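Side-chain contacts in DNA polymerase (Pyrobaculum calidifontis, PDB 5MDN), which probably extends DNA by template-directed addition of deoxyribonucleotides from their 5'-triphosphates, releasing diphosphate, as other family B DNA polymerases do: residues R164-D169 / R213-F218; G196-F201 / Y332-V337; R373-L378 / V521-Y526; Y383-V388 / P470-H475. One frame throughout, in Å; residues are numbered along the deposited sequence.

Contact 1 (R164-D169 / R213-F218)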
# COMPACT_ATOMS: atom_id res chain seq x y z
N ARG A 164 -7.88 3.60 21.31
CA ARG A 164 -8.16 2.21 21.66
C ARG A 164 -8.01 1.38 20.39
O ARG A 164 -8.82 1.48 19.47
CB ARG A 164 -9.55 2.08 22.26
CG ARG A 164 -9.70 2.76 23.61
CD ARG A 164 -10.96 2.30 24.34
NE ARG A 164 -12.18 2.86 23.75
CZ ARG A 164 -12.64 4.08 24.00
NH1 ARG A 164 -11.99 4.89 24.83
NH2 ARG A 164 -13.76 4.50 23.43
N VAL A 165 -6.97 0.54 20.35
CA VAL A 165 -6.63 -0.25 19.18
C VAL A 165 -7.02 -1.70 19.44
O VAL A 165 -6.80 -2.23 20.54
CB VAL A 165 -5.13 -0.13 18.85
CG1 VAL A 165 -4.81 -0.85 17.55
CG2 VAL A 165 -4.72 1.33 18.76
N LEU A 166 -7.60 -2.34 18.43
CA LEU A 166 -8.00 -3.74 18.50
C LEU A 166 -7.42 -4.48 17.31
O LEU A 166 -7.74 -4.15 16.16
CB LEU A 166 -9.52 -3.87 18.52
CG LEU A 166 -10.05 -5.31 18.53
CD1 LEU A 166 -10.19 -5.82 19.95
CD2 LEU A 166 -11.36 -5.42 17.78
N ALA A 167 -6.58 -5.47 17.58
CA ALA A 167 -6.11 -6.41 16.57
C ALA A 167 -6.98 -7.66 16.59
O ALA A 167 -7.44 -8.09 17.65
CB ALA A 167 -4.64 -6.78 16.80
N PHE A 168 -7.21 -8.23 15.41
CA PHE A 168 -8.01 -9.44 15.32
C PHE A 168 -7.49 -10.32 14.20
O PHE A 168 -7.00 -9.84 13.18
CB PHE A 168 -9.50 -9.12 15.12
CG PHE A 168 -9.88 -8.85 13.69
CD1 PHE A 168 -9.58 -7.65 13.08
CD2 PHE A 168 -10.57 -9.81 12.96
CE1 PHE A 168 -9.94 -7.41 11.76
CE2 PHE A 168 -10.94 -9.58 11.65
CZ PHE A 168 -10.62 -8.38 11.05
N ASP A 169 -7.61 -11.63 14.41
CA ASP A 169 -7.21 -12.64 13.44
C ASP A 169 -8.25 -13.74 13.43
O ASP A 169 -8.89 -14.01 14.45
CB ASP A 169 -5.82 -13.21 13.77
CG ASP A 169 -5.24 -14.03 12.63
OD1 ASP A 169 -4.89 -13.44 11.59
OD2 ASP A 169 -5.14 -15.26 12.79
N ARG A 213 -20.94 -13.93 17.47
CA ARG A 213 -21.58 -13.21 18.57
C ARG A 213 -20.54 -12.66 19.54
O ARG A 213 -20.65 -11.52 20.01
CB ARG A 213 -22.57 -14.12 19.29
CG ARG A 213 -23.47 -13.41 20.27
CD ARG A 213 -24.42 -12.47 19.54
NE ARG A 213 -24.05 -11.07 19.68
CZ ARG A 213 -24.36 -10.13 18.80
NH1 ARG A 213 -25.06 -10.43 17.71
NH2 ARG A 213 -23.99 -8.87 19.01
N GLY A 214 -19.53 -13.47 19.87
CA GLY A 214 -18.50 -13.02 20.79
C GLY A 214 -17.65 -11.90 20.23
O GLY A 214 -17.28 -10.97 20.95
N PHE A 215 -17.30 -11.99 18.95
CA PHE A 215 -16.53 -10.92 18.31
C PHE A 215 -17.30 -9.61 18.33
O PHE A 215 -16.76 -8.56 18.72
CB PHE A 215 -16.17 -11.32 16.88
CG PHE A 215 -15.38 -10.27 16.14
CD1 PHE A 215 -14.25 -9.70 16.72
CD2 PHE A 215 -15.75 -9.87 14.87
CE1 PHE A 215 -13.52 -8.74 16.04
CE2 PHE A 215 -15.02 -8.91 14.19
CZ PHE A 215 -13.91 -8.35 14.77
N VAL A 216 -18.56 -9.63 17.90
CA VAL A 216 -19.37 -8.41 17.84
C VAL A 216 -19.52 -7.81 19.24
O VAL A 216 -19.36 -6.60 19.43
CB VAL A 216 -20.74 -8.70 17.20
CG1 VAL A 216 -21.63 -7.48 17.29
CG2 VAL A 216 -20.56 -9.13 15.75
N ASP A 217 -19.82 -8.65 20.23
CA ASP A 217 -19.99 -8.15 21.59
C ASP A 217 -18.70 -7.55 22.13
O ASP A 217 -18.73 -6.55 22.86
CB ASP A 217 -20.50 -9.26 22.51
CG ASP A 217 -21.97 -9.55 22.32
OD1 ASP A 217 -22.73 -8.59 22.06
OD2 ASP A 217 -22.38 -10.73 22.44
N PHE A 218 -17.55 -8.15 21.80
CA PHE A 218 -16.29 -7.62 22.29
C PHE A 218 -15.98 -6.26 21.68
O PHE A 218 -15.52 -5.35 22.39
CB PHE A 218 -15.15 -8.60 22.01
CG PHE A 218 -13.87 -8.27 22.73
CD1 PHE A 218 -13.63 -8.77 24.00
CD2 PHE A 218 -12.92 -7.46 22.14
CE1 PHE A 218 -12.45 -8.46 24.66
CE2 PHE A 218 -11.74 -7.15 22.80
CZ PHE A 218 -11.51 -7.65 24.06

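Contact 2 (G196-F201 / Y332-V337)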
# COMPACT_ATOMS: atom_id res chain seq x y z
N GLY A 196 -4.38 -4.47 26.82
CA GLY A 196 -3.64 -5.63 27.26
C GLY A 196 -4.48 -6.89 27.27
O GLY A 196 -4.00 -7.95 27.69
N ARG A 197 -5.72 -6.79 26.83
CA ARG A 197 -6.62 -7.94 26.81
C ARG A 197 -6.33 -8.83 25.61
O ARG A 197 -5.93 -8.37 24.53
CB ARG A 197 -8.08 -7.49 26.76
CG ARG A 197 -8.52 -6.54 27.85
CD ARG A 197 -10.00 -6.23 27.70
NE ARG A 197 -10.36 -4.87 28.07
CZ ARG A 197 -11.54 -4.32 27.82
NH1 ARG A 197 -12.48 -5.01 27.20
NH2 ARG A 197 -11.78 -3.07 28.20
N GLU A 198 -6.54 -10.13 25.80
CA GLU A 198 -6.59 -11.09 24.71
C GLU A 198 -7.70 -12.10 24.98
O GLU A 198 -7.89 -12.52 26.13
CB GLU A 198 -5.27 -11.86 24.54
CG GLU A 198 -4.01 -11.01 24.52
CD GLU A 198 -2.77 -11.86 24.26
OE1 GLU A 198 -2.93 -13.02 23.83
OE2 GLU A 198 -1.65 -11.36 24.49
N GLU A 199 -8.41 -12.49 23.93
CA GLU A 199 -9.42 -13.54 24.01
C GLU A 199 -9.52 -14.24 22.67
O GLU A 199 -9.27 -13.65 21.62
CB GLU A 199 -10.80 -13.00 24.42
CG GLU A 199 -10.95 -12.70 25.90
CD GLU A 199 -12.39 -12.49 26.32
OE1 GLU A 199 -13.29 -12.62 25.45
OE2 GLU A 199 -12.63 -12.21 27.51
N VAL A 200 -9.88 -15.52 22.73
CA VAL A 200 -10.07 -16.36 21.55
C VAL A 200 -11.45 -16.99 21.64
O VAL A 200 -11.75 -17.71 22.61
CB VAL A 200 -8.99 -17.44 21.42
CG1 VAL A 200 -9.07 -18.10 20.05
CG2 VAL A 200 -7.62 -16.85 21.65
N PHE A 201 -12.29 -16.72 20.65
CA PHE A 201 -13.62 -17.33 20.56
C PHE A 201 -13.53 -18.53 19.62
O PHE A 201 -13.27 -18.36 18.43
CB PHE A 201 -14.65 -16.32 20.07
CG PHE A 201 -14.63 -15.01 20.81
CD1 PHE A 201 -15.16 -14.91 22.08
CD2 PHE A 201 -14.08 -13.88 20.23
CE1 PHE A 201 -15.14 -13.70 22.76
CE2 PHE A 201 -14.06 -12.67 20.90
CZ PHE A 201 -14.59 -12.59 22.17
N TYR A 332 -0.98 -20.88 17.43
CA TYR A 332 -0.77 -20.32 16.10
C TYR A 332 -1.62 -19.07 15.90
O TYR A 332 -1.14 -18.06 15.38
CB TYR A 332 -1.10 -21.38 15.04
CG TYR A 332 -1.06 -20.88 13.61
CD1 TYR A 332 0.15 -20.69 12.95
CD2 TYR A 332 -2.24 -20.62 12.92
CE1 TYR A 332 0.18 -20.24 11.64
CE2 TYR A 332 -2.21 -20.17 11.61
CZ TYR A 332 -1.00 -19.98 10.98
OH TYR A 332 -0.96 -19.53 9.68
N VAL A 333 -2.89 -19.13 16.31
CA VAL A 333 -3.77 -17.98 16.18
C VAL A 333 -3.32 -16.85 17.10
O VAL A 333 -3.37 -15.67 16.73
CB VAL A 333 -5.23 -18.41 16.45
CG1 VAL A 333 -6.11 -17.21 16.65
CG2 VAL A 333 -5.74 -19.27 15.31
N LEU A 334 -2.87 -17.19 18.32
CA LEU A 334 -2.39 -16.15 19.23
C LEU A 334 -1.12 -15.49 18.72
O LEU A 334 -0.96 -14.27 18.83
CB LEU A 334 -2.16 -16.71 20.64
CG LEU A 334 -3.32 -16.81 21.63
CD1 LEU A 334 -4.06 -15.49 21.72
CD2 LEU A 334 -4.28 -17.94 21.29
N ASP A 335 -0.20 -16.28 18.17
CA ASP A 335 1.01 -15.69 17.60
C ASP A 335 0.70 -14.81 16.40
O ASP A 335 1.43 -13.85 16.12
CB ASP A 335 2.00 -16.79 17.22
CG ASP A 335 2.66 -17.43 18.43
OD1 ASP A 335 2.71 -16.77 19.49
OD2 ASP A 335 3.13 -18.58 18.32
N ASP A 336 -0.38 -15.12 15.67
CA ASP A 336 -0.83 -14.24 14.59
C ASP A 336 -1.27 -12.89 15.14
O ASP A 336 -0.76 -11.84 14.72
CB ASP A 336 -1.96 -14.90 13.81
CG ASP A 336 -1.47 -15.90 12.79
OD1 ASP A 336 -0.29 -15.81 12.38
OD2 ASP A 336 -2.25 -16.78 12.38
N VAL A 337 -2.21 -12.89 16.08
CA VAL A 337 -2.78 -11.64 16.58
C VAL A 337 -1.75 -10.86 17.40
O VAL A 337 -1.76 -9.62 17.40
CB VAL A 337 -4.07 -11.91 17.38
CG1 VAL A 337 -3.77 -12.59 18.71
CG2 VAL A 337 -4.84 -10.61 17.59

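Contact 3 (R373-L378 / V521-Y526)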
# COMPACT_ATOMS: atom_id res chain seq x y z
N ARG A 373 -2.57 8.38 -3.45
CA ARG A 373 -2.38 9.16 -2.22
C ARG A 373 -1.86 10.56 -2.53
O ARG A 373 -2.31 11.55 -1.93
CB ARG A 373 -1.41 8.42 -1.29
CG ARG A 373 -1.47 8.84 0.17
CD ARG A 373 -0.46 8.06 1.00
NE ARG A 373 -0.69 6.62 0.96
CZ ARG A 373 0.21 5.73 0.54
NH1 ARG A 373 1.40 6.13 0.14
NH2 ARG A 373 -0.08 4.43 0.54
N VAL A 374 -0.91 10.67 -3.46
CA VAL A 374 -0.33 11.97 -3.81
C VAL A 374 -1.37 12.86 -4.50
O VAL A 374 -1.42 14.07 -4.27
CB VAL A 374 0.91 11.77 -4.70
CG1 VAL A 374 1.36 13.08 -5.33
CG2 VAL A 374 2.04 11.14 -3.90
N GLU A 375 -2.23 12.26 -5.32
CA GLU A 375 -3.21 13.04 -6.06
C GLU A 375 -4.26 13.65 -5.14
O GLU A 375 -4.75 14.75 -5.40
CB GLU A 375 -3.86 12.18 -7.13
CG GLU A 375 -4.52 12.96 -8.24
CD GLU A 375 -4.70 12.13 -9.49
OE1 GLU A 375 -5.55 11.22 -9.48
OE2 GLU A 375 -3.99 12.39 -10.48
N TRP A 376 -4.62 12.96 -4.05
CA TRP A 376 -5.52 13.54 -3.07
C TRP A 376 -4.87 14.66 -2.27
O TRP A 376 -5.57 15.53 -1.75
CB TRP A 376 -6.05 12.46 -2.12
CG TRP A 376 -7.21 11.70 -2.68
CD1 TRP A 376 -7.23 10.38 -3.04
CD2 TRP A 376 -8.51 12.22 -2.98
NE1 TRP A 376 -8.47 10.05 -3.53
CE2 TRP A 376 -9.27 11.16 -3.50
CE3 TRP A 376 -9.10 13.48 -2.85
CZ2 TRP A 376 -10.60 11.32 -3.89
CZ3 TRP A 376 -10.42 13.63 -3.23
CH2 TRP A 376 -11.15 12.56 -3.75
N MET A 377 -3.54 14.65 -2.16
CA MET A 377 -2.84 15.79 -1.58
C MET A 377 -2.88 16.99 -2.51
O MET A 377 -3.19 18.11 -2.09
CB MET A 377 -1.40 15.41 -1.25
CG MET A 377 -0.65 16.47 -0.44
SD MET A 377 0.98 15.92 0.09
CE MET A 377 1.79 15.72 -1.50
N LEU A 378 -2.55 16.78 -3.79
CA LEU A 378 -2.51 17.88 -4.75
C LEU A 378 -3.88 18.51 -4.94
O LEU A 378 -3.97 19.73 -5.16
CB LEU A 378 -1.95 17.40 -6.08
CG LEU A 378 -0.49 16.93 -6.05
CD1 LEU A 378 -0.04 16.47 -7.42
CD2 LEU A 378 0.42 18.04 -5.53
N VAL A 521 1.00 8.15 -16.44
CA VAL A 521 0.26 8.75 -17.54
C VAL A 521 -1.19 9.04 -17.16
O VAL A 521 -1.78 10.02 -17.63
CB VAL A 521 0.34 7.84 -18.78
CG1 VAL A 521 -0.53 8.36 -19.92
CG2 VAL A 521 1.79 7.70 -19.25
N GLY A 522 -1.76 8.24 -16.27
CA GLY A 522 -3.13 8.47 -15.83
C GLY A 522 -3.22 9.38 -14.62
O GLY A 522 -3.99 9.11 -13.69
N ALA A 523 -2.45 10.47 -14.63
CA ALA A 523 -2.45 11.44 -13.55
C ALA A 523 -3.06 12.75 -14.01
O ALA A 523 -3.00 13.11 -15.19
CB ALA A 523 -1.04 11.67 -13.01
N ARG A 524 -3.64 13.48 -13.06
CA ARG A 524 -4.29 14.75 -13.36
C ARG A 524 -3.27 15.78 -13.84
O ARG A 524 -3.47 16.44 -14.86
CB ARG A 524 -5.03 15.24 -12.12
CG ARG A 524 -6.15 14.29 -11.80
CD ARG A 524 -6.83 14.50 -10.46
NE ARG A 524 -7.49 13.25 -10.09
CZ ARG A 524 -8.52 13.13 -9.27
NH1 ARG A 524 -9.07 14.21 -8.72
NH2 ARG A 524 -9.03 11.93 -9.01
N TRP A 525 -2.16 15.92 -13.11
CA TRP A 525 -1.09 16.84 -13.46
C TRP A 525 0.03 16.14 -14.23
O TRP A 525 1.20 16.52 -14.09
CB TRP A 525 -0.55 17.52 -12.21
CG TRP A 525 -1.46 18.59 -11.70
CD1 TRP A 525 -1.50 19.89 -12.11
CD2 TRP A 525 -2.48 18.45 -10.71
NE1 TRP A 525 -2.48 20.57 -11.43
CE2 TRP A 525 -3.10 19.70 -10.56
CE3 TRP A 525 -2.94 17.38 -9.93
CZ2 TRP A 525 -4.14 19.93 -9.67
CZ3 TRP A 525 -3.97 17.60 -9.04
CH2 TRP A 525 -4.56 18.87 -8.92
N TYR A 526 -0.31 15.14 -15.04
CA TYR A 526 0.67 14.47 -15.88
C TYR A 526 1.02 15.35 -17.07
O TYR A 526 0.14 15.85 -17.78
CB TYR A 526 0.14 13.13 -16.37
CG TYR A 526 1.00 12.52 -17.45
CD1 TYR A 526 2.26 12.00 -17.16
CD2 TYR A 526 0.57 12.47 -18.77
CE1 TYR A 526 3.06 11.45 -18.15
CE2 TYR A 526 1.35 11.93 -19.77
CZ TYR A 526 2.60 11.42 -19.45
OH TYR A 526 3.39 10.87 -20.44

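Contact 4 (Y383-V388 / P470-H475)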
# COMPACT_ATOMS: atom_id res chain seq x y z
N TYR A 383 -7.01 23.39 -4.15
CA TYR A 383 -8.15 24.17 -3.68
C TYR A 383 -7.70 25.47 -3.02
O TYR A 383 -8.15 26.56 -3.40
CB TYR A 383 -9.01 23.35 -2.72
CG TYR A 383 -10.20 24.13 -2.22
CD1 TYR A 383 -11.30 24.36 -3.03
CD2 TYR A 383 -10.21 24.66 -0.93
CE1 TYR A 383 -12.38 25.09 -2.58
CE2 TYR A 383 -11.29 25.38 -0.47
CZ TYR A 383 -12.38 25.59 -1.30
OH TYR A 383 -13.46 26.32 -0.85
N ARG A 384 -6.81 25.37 -2.03
CA ARG A 384 -6.38 26.56 -1.31
C ARG A 384 -5.52 27.49 -2.16
O ARG A 384 -5.25 28.62 -1.72
CB ARG A 384 -5.61 26.17 -0.05
CG ARG A 384 -6.44 25.40 0.97
CD ARG A 384 -7.66 26.22 1.36
NE ARG A 384 -8.45 25.58 2.41
CZ ARG A 384 -9.56 26.10 2.92
NH1 ARG A 384 -10.00 27.27 2.47
NH2 ARG A 384 -10.23 25.46 3.87
N MET A 385 -5.09 27.06 -3.34
CA MET A 385 -4.42 27.93 -4.29
C MET A 385 -5.36 28.45 -5.36
O MET A 385 -4.92 29.19 -6.25
CB MET A 385 -3.23 27.21 -4.93
CG MET A 385 -2.13 26.85 -3.95
SD MET A 385 -0.75 25.98 -4.71
CE MET A 385 0.32 25.75 -3.29
N GLY A 386 -6.64 28.08 -5.31
CA GLY A 386 -7.60 28.55 -6.29
C GLY A 386 -7.45 27.94 -7.66
O GLY A 386 -7.79 28.59 -8.66
N GLU A 387 -6.94 26.72 -7.75
CA GLU A 387 -6.68 26.05 -9.02
C GLU A 387 -7.70 24.95 -9.25
O GLU A 387 -7.92 24.10 -8.38
CB GLU A 387 -5.27 25.47 -9.04
CG GLU A 387 -4.67 25.35 -10.43
CD GLU A 387 -3.71 26.48 -10.74
OE1 GLU A 387 -3.15 27.06 -9.79
OE2 GLU A 387 -3.52 26.80 -11.94
N VAL A 388 -8.32 24.97 -10.43
CA VAL A 388 -9.21 23.89 -10.84
C VAL A 388 -8.37 22.71 -11.29
O VAL A 388 -7.35 22.87 -11.98
CB VAL A 388 -10.16 24.37 -11.95
CG1 VAL A 388 -10.77 23.20 -12.70
CG2 VAL A 388 -11.26 25.25 -11.35
N PRO A 470 6.14 22.95 -8.00
CA PRO A 470 7.18 23.50 -7.12
C PRO A 470 6.63 24.17 -5.87
O PRO A 470 7.18 23.97 -4.78
CB PRO A 470 7.90 24.50 -8.03
CG PRO A 470 7.70 23.97 -9.40
CD PRO A 470 6.31 23.39 -9.39
N ALA A 471 5.54 24.93 -5.99
CA ALA A 471 4.96 25.59 -4.83
C ALA A 471 4.55 24.58 -3.76
O ALA A 471 4.69 24.85 -2.56
CB ALA A 471 3.77 26.45 -5.24
N VAL A 472 4.04 23.42 -4.17
CA VAL A 472 3.63 22.39 -3.22
C VAL A 472 4.84 21.79 -2.53
O VAL A 472 4.87 21.63 -1.30
CB VAL A 472 2.78 21.32 -3.92
CG1 VAL A 472 2.50 20.16 -2.97
CG2 VAL A 472 1.49 21.92 -4.44
N LEU A 473 5.87 21.44 -3.31
CA LEU A 473 7.08 20.88 -2.73
C LEU A 473 7.75 21.87 -1.79
O LEU A 473 8.23 21.49 -0.71
CB LEU A 473 8.05 20.48 -3.83
CG LEU A 473 7.53 19.39 -4.77
CD1 LEU A 473 8.37 19.32 -6.03
CD2 LEU A 473 7.51 18.05 -4.05
N LYS A 474 7.81 23.15 -2.18
CA LYS A 474 8.38 24.18 -1.32
C LYS A 474 7.68 24.20 0.04
O LYS A 474 8.33 24.39 1.08
CB LYS A 474 8.28 25.55 -1.99
CG LYS A 474 9.15 25.71 -3.23
CD LYS A 474 9.20 27.13 -3.74
CE LYS A 474 9.98 27.16 -5.04
NZ LYS A 474 9.98 28.53 -5.63
N HIS A 475 6.36 24.02 0.05
CA HIS A 475 5.61 24.01 1.30
C HIS A 475 5.90 22.74 2.11
O HIS A 475 6.04 22.80 3.34
CB HIS A 475 4.12 24.15 1.01
CG HIS A 475 3.29 24.39 2.22
ND1 HIS A 475 2.64 23.38 2.90
CD2 HIS A 475 2.99 25.53 2.89
CE1 HIS A 475 1.98 23.89 3.92
NE2 HIS A 475 2.17 25.19 3.94

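Contact 1 (R164-D169 / R213-F218)
R213 NE bonds D217 OD2 at 3.2 Å along one side of helix 209-222, while on strand 165-172 L166 meets F215 and F218 of the same helix, and F168 meets F215. This is helix-on-sheet packing in the RNase H-like exonuclease domain: the strand is the middle one of a five-stranded mixed sheet, and the axes of 165-169 and 213-218 run nearly antiparallel and come within 11.9 Å. D217 OD2 is met 51° out of its carboxylate plane, although it lies in the plane of the arginine's guanidinium; a weak second bond joins R213 NH2 to D217 OD1, so two N-H groups share the carboxylate.

The interface itself is apolar. F168 and F215 are near parallel, with planes at 26°, but are slid so far apart that the rings barely overlap. F215 CZ stands above one face of the F168 ring, toward its rim, 4.1 Å from F168 CD2. With chi1 of 84°, F168 CG sits between the backbone N and the carbonyl carbon; the ring also meets that of W237 and touches I227.

L166 splits its two methyls between the phenylalanines. CD2 reaches F215 CE1, and T193 of strand 186-193 flanks the leucine. On the opposite face of the sheet, A167 touches V337 and L341 of helix 326-356. The neighbouring D169 binds magnesium in a structure of this protein, and F168 packs about 4 Å, side chain to side chain, from the second such ligand, D236. At the F218 ring, L166 CD1 comes in near the plane, at the edge, 3.5 Å from CE2.

Contact 2 (G196-F201 / Y332-V337)
V200 and E198 against L334 make a small, mainly apolar contact near the surface, where edge strand 198-202 of the exonuclease sheet passes the long helix 326-356. The strand's alternation puts both residues on the helix side, while E199 between them points the other way.

A single leucine serves both strand residues. L334 does not aim its CB at the strand; with chi1 of -85° its CG lies anti to the carbonyl carbon, and from there the two methyls come nearer. CD2 meets V200 CG2 at 3.5 Å, and CD1 lies 3.8 Å from V200 CG2, so one valine methyl is set against both branches of the leucine. In V200 it is CG1 that is anti to the backbone N, and CG2, beside that N, does the touching.

E198 stretches its chain past the leucine, OE1 coming within 3.4 Å of L334 CD1. This is van der Waals contact of a carboxylate with a methyl; the charge is satisfied by K192 of the adjacent strand, whose NZ forms a salt bridge with OE2. A long, weak ion pair links the same oxygen to R338, one turn further along the helix.

The side chain of L334 is about 8 Å from that of D169, a magnesium ligand in a structure of this protein, so the contact lies near what is probably the exonuclease metal site. V333 and V337 extend the packing from the same helix onto A190 of strand 186-193, and E199 and F201 pack on F218 of helix 209-222 across the sheet.

Contact 3 (R373-L378 / V521-Y526)
E375 of helix 370-384 holds R524 twice, by its backbone and by its side chain. R524 lies in a type I beta turn, A523 to Y526, in the loop joining helices 514-519 and 528-551 of the family B polymerase region. R524 N donates to E375 OE2 at 2.8 Å, a nearly straight bond (168°) directed almost along the C-O axis, and the hydroxyl of Y517 is hydrogen-bonded to the same oxygen. The other oxygen, OE1, forms a salt bridge with R524 NE at 2.9 Å. Here the two side chains cross at about a right angle, and the carboxylate and guanidinium planes stand 42° apart.

The buried carboxylate is therefore engaged at both oxygens, and R395 adds a long, weak ion pair to OE1. With an alanine in place of E375, the R524 guanidinium would probably lose its close counter-charge and be freer to swing, while R524 N and the Y517 hydroxyl would lose a shared partner.

Next in the turn, W525 slides past L378 in the opposite direction, its ring also meeting F468. L378 CB lies 3.6 Å from W525 CZ3, with L378 CD1 near CE3.

Contact 4 (Y383-V388 / P470-H475)
M385 reaches helix 468-486 with the last atom of its chain. CG stands anti to the carbonyl carbon, chi1 -65°, and from there the chain is fully extended, so that CE is carried as far from the backbone as the residue allows. It ends 4.0 Å from A471 CB and 4.2 Å from V472 CG2, between two consecutive residues of the helix. A471 points its CB toward the methionine; V472 presents the branch beside its own backbone N.

The methionine sits where helix 370-384 ends in a Schellman motif. G386 takes a positive phi of 72°, favoured by glycine, and G386 N bonds back to Y383 O at 2.9 Å.

Beyond the motif the chain turns to the N-terminal part of the protein. G386 and V388 form backbone hydrogen bonds with R73, and E387 OE2 accepts from G76 N. One turn after A471, H475 bonds through ND1 to the hydroxyl of Y381 on helix 370-384, their rings meeting at about 75°.

From the N terminus, contact 1 opens on strand 165-172 and closes a loop at 213-218 on helix 209-222; contact 2, opened at 196-201 within it, closes at 332-337 on helix 326-356. The two loops therefore cross, and the helices cover opposite faces of one exonuclease sheet; F201 of contact 2 packs on G214 of contact 1. Both close before contact 3 opens. Contact 3 closes a long loop at 521-526, and contact 4 lies wholly within it, starting at the C-terminal end of the same helix, 370-384, and closing at 470-475. These two touch where L378 CD2 meets V472 CG1, and together they tie that helix to the loop before helix 528-551 and to helix 468-486.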